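Local coordinates for G protein alpha subunit (PDB 4FID), which binds GDP and probably hydrolyses GTP as the alpha subunit of a heterotrimeric G protein that passes on signals from membrane receptors, at residues K4-M9 and V325-M330; M67-K72 and V94-A99; A215-I220 and Q272-K277. All coordinates share one frame; numbering follows the deposited sequence.

Interaction 1: residues K4-M9 and V325-M330; sequences KPITVM and VIMKNM
Ile6 sends both branches of its side chain against the helical segment 325-330, and each branch finds a different neighbour. CG2 faces Ile326 branch to branch, methyl against methyl, with CG2 of Ile6 3.8 Å from CG2 of Ile326. The longer arm goes elsewhere: with chi2 at -171° it is extended, and CD1 is carried up against two selenomethionines one helical turn apart. There CD1 of Ile6 lies 3.7 Å from SE of Met327. SE of Met330 is a little farther off, 4.1 Å from CD1 of Ile6. Met327 does not start out aimed at the strand; the bend at chi2 (-92°) brings its SE round toward Ile6, and the turn at chi3 lays CE against CD1 of Ile6. Met330 instead leaves the helix pointing at the strand and bends only near its tip.

Two residues along, Val8 has a lighter role. Its CG2 approaches CD1 of Ile326 at 4.3 Å, leaving Ile326 to meet Ile6 with one branch and Val8 with the other. The axes of strand 6-9 and helix 325-330 pass 10.9 Å apart with their directions 119° from parallel, and the gap is filled by apolar groups without a hydrogen bond across it. Phe163 and Leu165 of the adjoining strand 162-167 touch Ile6 and Val8, and Cys187 of strand 187-193 touches Ile326, whereas Thr7 points away from the helix and its backbone N is hydrogen-bonded to Asp186.

This is the packing of a C-terminal helix onto the central sheet of a Ras-like P-loop GTPase: the first strand, which leads into the phosphate-binding loop, lies under helix 312-332, whose C-terminal end engages the receptor in G-alpha subunits.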
# COMPACT_ATOMS: atom_id res chain seq x y z
N LYS A 4 9.61 22.37 -18.84
CA LYS A 4 9.22 22.05 -17.46
C LYS A 4 8.47 20.71 -17.33
O LYS A 4 7.58 20.42 -18.13
CB LYS A 4 8.42 23.20 -16.85
CG LYS A 4 9.30 24.39 -16.45
CD LYS A 4 8.49 25.52 -15.83
CE LYS A 4 8.38 26.73 -16.76
NZ LYS A 4 9.65 27.51 -16.87
N PRO A 5 8.82 19.91 -16.31
CA PRO A 5 8.33 18.53 -16.14
C PRO A 5 6.85 18.47 -15.80
O PRO A 5 6.31 19.41 -15.22
CB PRO A 5 9.15 18.02 -14.95
CG PRO A 5 9.44 19.25 -14.16
CD PRO A 5 9.67 20.33 -15.18
N ILE A 6 6.20 17.37 -16.17
CA ILE A 6 4.84 17.10 -15.76
C ILE A 6 4.83 16.74 -14.26
O ILE A 6 5.56 15.84 -13.81
CB ILE A 6 4.20 15.96 -16.56
CG1 ILE A 6 4.19 16.31 -18.05
CG2 ILE A 6 2.79 15.66 -16.06
CD1 ILE A 6 3.39 15.32 -18.88
N THR A 7 4.00 17.45 -13.50
CA THR A 7 3.98 17.28 -12.07
C THR A 7 2.81 16.42 -11.59
O THR A 7 1.67 16.62 -11.97
CB THR A 7 3.97 18.64 -11.39
OG1 THR A 7 5.23 19.27 -11.63
CG2 THR A 7 3.77 18.50 -9.88
N VAL A 8 3.13 15.46 -10.74
CA VAL A 8 2.15 14.52 -10.25
C VAL A 8 2.26 14.46 -8.75
O VAL A 8 3.35 14.33 -8.21
CB VAL A 8 2.43 13.12 -10.79
CG1 VAL A 8 1.46 12.13 -10.19
CG2 VAL A 8 2.34 13.12 -12.31
N MSE A 9 1.12 14.57 -8.08
CA MSE A 9 1.07 14.58 -6.63
C MSE A 9 0.32 13.35 -6.12
O MSE A 9 -0.82 13.11 -6.52
CB MSE A 9 0.37 15.86 -6.16
CG MSE A 9 0.21 15.95 -4.66
SE MSE A 9 -0.52 17.65 -4.01
CE MSE A 9 1.06 18.81 -4.13
N VAL A 325 -3.73 9.85 -20.36
CA VAL A 325 -4.81 10.65 -19.77
C VAL A 325 -4.31 12.06 -19.36
O VAL A 325 -4.96 13.06 -19.64
CB VAL A 325 -5.51 9.94 -18.58
CG1 VAL A 325 -6.44 10.90 -17.83
CG2 VAL A 325 -6.28 8.71 -19.07
N ILE A 326 -3.15 12.13 -18.72
CA ILE A 326 -2.59 13.41 -18.30
C ILE A 326 -2.26 14.29 -19.51
O ILE A 326 -2.57 15.49 -19.51
CB ILE A 326 -1.32 13.22 -17.39
CG1 ILE A 326 -1.67 12.41 -16.15
CG2 ILE A 326 -0.73 14.56 -16.95
CD1 ILE A 326 -0.47 12.03 -15.33
N MSE A 327 -1.65 13.70 -20.54
CA MSE A 327 -1.30 14.43 -21.78
C MSE A 327 -2.54 14.92 -22.53
O MSE A 327 -2.59 16.08 -22.97
CB MSE A 327 -0.46 13.59 -22.74
CG MSE A 327 0.74 12.92 -22.11
SE MSE A 327 2.40 13.91 -22.19
CE MSE A 327 1.73 15.72 -21.87
N LYS A 328 -3.52 14.03 -22.70
CA LYS A 328 -4.71 14.39 -23.46
C LYS A 328 -5.36 15.57 -22.76
O LYS A 328 -5.64 16.61 -23.36
CB LYS A 328 -5.70 13.23 -23.55
CG LYS A 328 -7.15 13.73 -23.83
CD LYS A 328 -8.22 12.63 -23.78
CE LYS A 328 -9.61 13.16 -24.16
NZ LYS A 328 -10.21 14.12 -23.18
N ASN A 329 -5.58 15.41 -21.47
CA ASN A 329 -6.18 16.45 -20.68
C ASN A 329 -5.47 17.79 -20.78
O ASN A 329 -6.12 18.81 -20.98
CB ASN A 329 -6.31 16.01 -19.22
CG ASN A 329 -7.76 15.96 -18.76
OD1 ASN A 329 -8.48 15.01 -19.06
ND2 ASN A 329 -8.19 17.01 -18.06
N MSE A 330 -4.15 17.79 -20.64
CA MSE A 330 -3.41 19.05 -20.65
C MSE A 330 -3.57 19.75 -22.00
O MSE A 330 -3.76 20.97 -22.06
CB MSE A 330 -1.93 18.83 -20.36
CG MSE A 330 -1.58 18.69 -18.89
SE MSE A 330 0.20 17.91 -18.71
CE MSE A 330 1.32 19.50 -18.72

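Interaction 2: residues M67-K72 and V94-A99; sequences MKYQPK and VEALWA
In the all-helical domain of the G-alpha fold, the linker after the long helix 42-62 runs along helix 90-99 in the opposite direction, and Tyr69 lies flat on Ala96 there. CB of Ala96 sits over the middle of the ring in a CH-pi contact, 3.5 Å from the centroid of the Tyr69 ring and only 10° off its normal. With CG anti to the backbone N (chi1 -178°), Tyr69 reaches out to the helix. Leu97 meets the same ring differently, at its edge: CD2 of Leu97 is 3.7 Å from CD2 of Tyr69, and the two side chains run at about a right angle. That same Leu97 methyl is shared by two more linker residues, lying 4.0 Å from SE of the selenomethionine Met67 and 4.1 Å from CG of Pro71. No hydrogen bond joins the two segments, but Asp100, which follows Ala99 in the chain, accepts the backbone N-H groups of Lys68 and Tyr69 on OD1. The contact lies at the surface; inward, Leu97 rests on Met53 of helix 42-62 and on Phe76, while Met67 touches Ile57 and Ser60, so the linker bridges helices 42-62 and 90-99.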
# COMPACT_ATOMS: atom_id res chain seq x y z
N MSE A 67 -0.35 -25.04 18.90
CA MSE A 67 0.87 -25.21 18.14
C MSE A 67 1.51 -26.57 18.42
O MSE A 67 1.53 -27.03 19.56
CB MSE A 67 1.87 -24.14 18.56
CG MSE A 67 1.91 -22.91 17.69
SE MSE A 67 3.25 -21.67 18.41
CE MSE A 67 2.01 -20.47 19.26
N LYS A 68 2.04 -27.19 17.37
CA LYS A 68 2.87 -28.37 17.54
C LYS A 68 4.28 -27.90 17.90
O LYS A 68 4.85 -28.34 18.89
CB LYS A 68 2.92 -29.20 16.26
CG LYS A 68 1.97 -30.38 16.24
CD LYS A 68 1.82 -30.94 14.83
CE LYS A 68 3.16 -31.41 14.25
NZ LYS A 68 3.13 -31.50 12.75
N TYR A 69 4.81 -27.00 17.09
CA TYR A 69 6.20 -26.58 17.23
C TYR A 69 6.41 -25.66 18.42
O TYR A 69 5.54 -24.87 18.77
CB TYR A 69 6.66 -25.88 15.96
CG TYR A 69 8.10 -25.45 16.02
CD1 TYR A 69 9.12 -26.38 15.86
CD2 TYR A 69 8.43 -24.12 16.23
CE1 TYR A 69 10.45 -25.99 15.91
CE2 TYR A 69 9.76 -23.72 16.28
CZ TYR A 69 10.76 -24.66 16.12
OH TYR A 69 12.08 -24.27 16.18
N GLN A 70 7.59 -25.76 19.03
CA GLN A 70 7.94 -24.90 20.15
C GLN A 70 9.30 -24.23 19.92
O GLN A 70 10.32 -24.91 19.89
CB GLN A 70 7.96 -25.70 21.45
CG GLN A 70 8.66 -25.00 22.60
CD GLN A 70 8.60 -25.79 23.91
OE1 GLN A 70 7.94 -26.83 23.99
NE2 GLN A 70 9.29 -25.29 24.93
N PRO A 71 9.30 -22.90 19.74
CA PRO A 71 10.49 -22.09 19.45
C PRO A 71 11.60 -22.29 20.47
O PRO A 71 11.35 -22.31 21.66
CB PRO A 71 9.97 -20.65 19.54
CG PRO A 71 8.51 -20.75 19.33
CD PRO A 71 8.09 -22.07 19.87
N LYS A 72 12.82 -22.42 19.98
CA LYS A 72 13.99 -22.57 20.84
C LYS A 72 14.67 -21.22 21.08
O LYS A 72 15.10 -20.92 22.19
CB LYS A 72 14.98 -23.55 20.19
CG LYS A 72 14.36 -24.89 19.82
CD LYS A 72 13.74 -25.57 21.04
CE LYS A 72 14.78 -25.86 22.11
NZ LYS A 72 14.16 -26.41 23.35
N VAL A 94 11.62 -19.82 12.61
CA VAL A 94 10.72 -19.09 11.72
C VAL A 94 10.14 -20.03 10.66
O VAL A 94 8.93 -19.99 10.39
CB VAL A 94 11.40 -17.86 11.06
CG1 VAL A 94 10.55 -17.34 9.90
CG2 VAL A 94 11.63 -16.75 12.08
N GLU A 95 10.97 -20.91 10.08
CA GLU A 95 10.49 -21.82 9.02
C GLU A 95 9.55 -22.90 9.55
O GLU A 95 8.55 -23.23 8.91
CB GLU A 95 11.65 -22.50 8.33
CG GLU A 95 12.46 -21.64 7.43
CD GLU A 95 13.84 -22.20 7.25
OE1 GLU A 95 14.22 -23.08 8.05
OE2 GLU A 95 14.56 -21.75 6.33
N ALA A 96 9.90 -23.47 10.70
CA ALA A 96 9.03 -24.42 11.39
C ALA A 96 7.72 -23.77 11.81
O ALA A 96 6.64 -24.31 11.59
CB ALA A 96 9.75 -25.02 12.60
N LEU A 97 7.81 -22.59 12.43
CA LEU A 97 6.62 -21.87 12.85
C LEU A 97 5.66 -21.64 11.68
O LEU A 97 4.48 -21.93 11.77
CB LEU A 97 6.99 -20.55 13.51
CG LEU A 97 7.49 -20.64 14.96
CD1 LEU A 97 8.17 -19.33 15.42
CD2 LEU A 97 6.34 -21.03 15.90
N TRP A 98 6.19 -21.13 10.57
CA TRP A 98 5.35 -20.78 9.42
C TRP A 98 4.72 -22.03 8.81
O TRP A 98 3.69 -21.95 8.15
CB TRP A 98 6.18 -19.99 8.41
CG TRP A 98 5.46 -19.53 7.18
CD1 TRP A 98 5.84 -19.74 5.88
CD2 TRP A 98 4.26 -18.75 7.12
NE1 TRP A 98 4.94 -19.16 5.02
CE2 TRP A 98 3.96 -18.54 5.75
CE3 TRP A 98 3.42 -18.20 8.08
CZ2 TRP A 98 2.85 -17.81 5.34
CZ3 TRP A 98 2.31 -17.48 7.66
CH2 TRP A 98 2.04 -17.30 6.31
N ALA A 99 5.33 -23.18 9.03
CA ALA A 99 4.78 -24.44 8.52
C ALA A 99 3.90 -25.17 9.54
O ALA A 99 3.27 -26.18 9.24
CB ALA A 99 5.90 -25.35 8.04

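Interaction 3: residues A215-I220 and Q272-K277; sequences AVFKDI and QLFTGK
Helix 209-222 passes the C-terminal end of helix 263-275, closest in backbone at Phe217 and Phe274, whose CA atoms are 7.1 Å apart, just before Gly276 leaves the helical conformation with a positive phi of 46°. The focus of the contact is the carbonyl oxygen of Phe274. Lys218 donates to it, NZ of Lys218 lying 3.1 Å from O of Phe274. The ammonium comes in above the carbonyl plane, 39° out of it, with a C=O...N angle of 134°. Its chain turns once, at chi2, and then runs extended, which carries NZ across to the neighbouring helix. A positive charge set against the last carbonyls of a helix would suit the partial negative charge expected at that end.

Phe217 presents its ring edge to the same oxygen, which lies near the ring plane beside CD2 and CE2. The aromatic rings do not stack on each other in this pair: the edge of the Phe274 ring meets the stem of Phe217, with CD2 of Phe274 4.0 Å from CB of Phe217. Farther along the Phe217 ring, CZ comes within 4.3 Å of CG2 of Thr275.

Both phenylalanines are buried and extend to the sheet beneath. Phe190 of strand 187-193 touches each of them, and Ile233 of strand 230-236 lies under Phe217 and Thr275. Two neighbouring helices packed together on one face of the central sheet in this way are a feature of the Ras-like GTPase domain, with the Phe274 side chain about 14 Å from the bound GDP.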
# COMPACT_ATOMS: atom_id res chain seq x y z
N ALA A 215 -13.79 10.99 2.76
CA ALA A 215 -13.84 12.40 3.06
C ALA A 215 -12.53 13.08 2.62
O ALA A 215 -12.54 14.23 2.16
CB ALA A 215 -14.12 12.60 4.55
N VAL A 216 -11.40 12.38 2.74
CA VAL A 216 -10.16 12.91 2.21
C VAL A 216 -10.32 13.18 0.72
O VAL A 216 -10.06 14.27 0.24
CB VAL A 216 -8.98 11.95 2.39
CG1 VAL A 216 -7.82 12.33 1.44
CG2 VAL A 216 -8.53 11.90 3.88
N PHE A 217 -10.76 12.17 -0.02
CA PHE A 217 -10.98 12.34 -1.44
C PHE A 217 -11.94 13.49 -1.78
O PHE A 217 -11.64 14.29 -2.66
CB PHE A 217 -11.45 11.03 -2.06
CG PHE A 217 -11.91 11.18 -3.47
CD1 PHE A 217 -10.99 11.35 -4.50
CD2 PHE A 217 -13.26 11.16 -3.78
CE1 PHE A 217 -11.40 11.48 -5.82
CE2 PHE A 217 -13.70 11.29 -5.08
CZ PHE A 217 -12.76 11.45 -6.11
N LYS A 218 -13.07 13.59 -1.08
CA LYS A 218 -14.02 14.70 -1.27
C LYS A 218 -13.35 16.08 -1.07
O LYS A 218 -13.72 17.07 -1.70
CB LYS A 218 -15.24 14.57 -0.35
CG LYS A 218 -16.22 13.43 -0.70
CD LYS A 218 -16.70 13.49 -2.15
CE LYS A 218 -17.72 12.37 -2.46
NZ LYS A 218 -18.20 12.44 -3.90
N ASP A 219 -12.35 16.13 -0.19
CA ASP A 219 -11.53 17.33 -0.09
C ASP A 219 -10.84 17.64 -1.41
O ASP A 219 -11.01 18.73 -1.96
CB ASP A 219 -10.48 17.19 0.99
CG ASP A 219 -11.07 17.31 2.37
OD1 ASP A 219 -10.39 16.92 3.34
OD2 ASP A 219 -12.23 17.78 2.45
N ILE A 220 -10.07 16.67 -1.90
CA ILE A 220 -9.32 16.84 -3.14
C ILE A 220 -10.24 17.39 -4.24
O ILE A 220 -9.93 18.37 -4.91
CB ILE A 220 -8.66 15.52 -3.57
CG1 ILE A 220 -7.52 15.17 -2.63
CG2 ILE A 220 -8.14 15.58 -4.99
CD1 ILE A 220 -7.04 13.71 -2.77
N GLN A 272 -17.78 3.63 -6.50
CA GLN A 272 -18.92 4.52 -6.64
C GLN A 272 -19.24 5.25 -5.34
O GLN A 272 -19.83 6.32 -5.39
CB GLN A 272 -20.13 3.77 -7.18
CG GLN A 272 -19.96 3.36 -8.62
CD GLN A 272 -20.95 2.30 -9.06
OE1 GLN A 272 -21.68 1.75 -8.23
NE2 GLN A 272 -21.00 2.03 -10.35
N LEU A 273 -18.85 4.68 -4.19
CA LEU A 273 -19.00 5.41 -2.91
C LEU A 273 -18.10 6.63 -2.79
O LEU A 273 -18.45 7.58 -2.14
CB LEU A 273 -18.76 4.50 -1.71
CG LEU A 273 -19.73 3.34 -1.51
CD1 LEU A 273 -19.30 2.51 -0.32
CD2 LEU A 273 -21.15 3.84 -1.35
N PHE A 274 -16.91 6.58 -3.41
CA PHE A 274 -16.01 7.73 -3.48
C PHE A 274 -16.48 8.79 -4.49
O PHE A 274 -16.30 9.98 -4.27
CB PHE A 274 -14.60 7.30 -3.91
CG PHE A 274 -13.82 6.60 -2.84
CD1 PHE A 274 -13.99 5.24 -2.62
CD2 PHE A 274 -12.89 7.29 -2.07
CE1 PHE A 274 -13.26 4.59 -1.63
CE2 PHE A 274 -12.15 6.65 -1.08
CZ PHE A 274 -12.32 5.31 -0.86
N THR A 275 -17.05 8.36 -5.61
CA THR A 275 -17.27 9.29 -6.71
C THR A 275 -18.69 9.86 -6.88
O THR A 275 -18.88 10.83 -7.62
CB THR A 275 -16.70 8.73 -8.07
OG1 THR A 275 -17.38 7.53 -8.44
CG2 THR A 275 -15.24 8.42 -7.92
N GLY A 276 -19.68 9.29 -6.19
CA GLY A 276 -21.04 9.81 -6.23
C GLY A 276 -21.53 10.14 -7.64
O GLY A 276 -21.49 9.29 -8.53
N LYS A 277 -21.98 11.37 -7.84
CA LYS A 277 -22.52 11.82 -9.13
C LYS A 277 -21.47 12.31 -10.14
O LYS A 277 -21.82 12.67 -11.26
CB LYS A 277 -23.52 12.97 -8.94
CG LYS A 277 -24.58 12.73 -7.89
CD LYS A 277 -25.77 13.66 -8.11
CE LYS A 277 -26.53 13.30 -9.38
NZ LYS A 277 -27.68 14.23 -9.67

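Overall arrangement
Interactions 1 and 3 belong to the Ras-like domain, interaction 2 to the all-helical domain. Interaction 1 joins the two ends of the chain, so the other two fall between its segments, interaction 2 closing before interaction 3 opens. The centres of interactions 1 and 3 are about 22 Å apart, on opposite faces of the central sheet: strand 187-193 offers Cys187 and Ile189 to the first and Phe190 to the other. Interaction 2 stands off, its centre about 51 Å from that of interaction 1 and about 45 Å from that of interaction 3. Together they show the two-domain build of a G-alpha subunit, with GDP bound between a sheet-centred GTPase core and a helical domain.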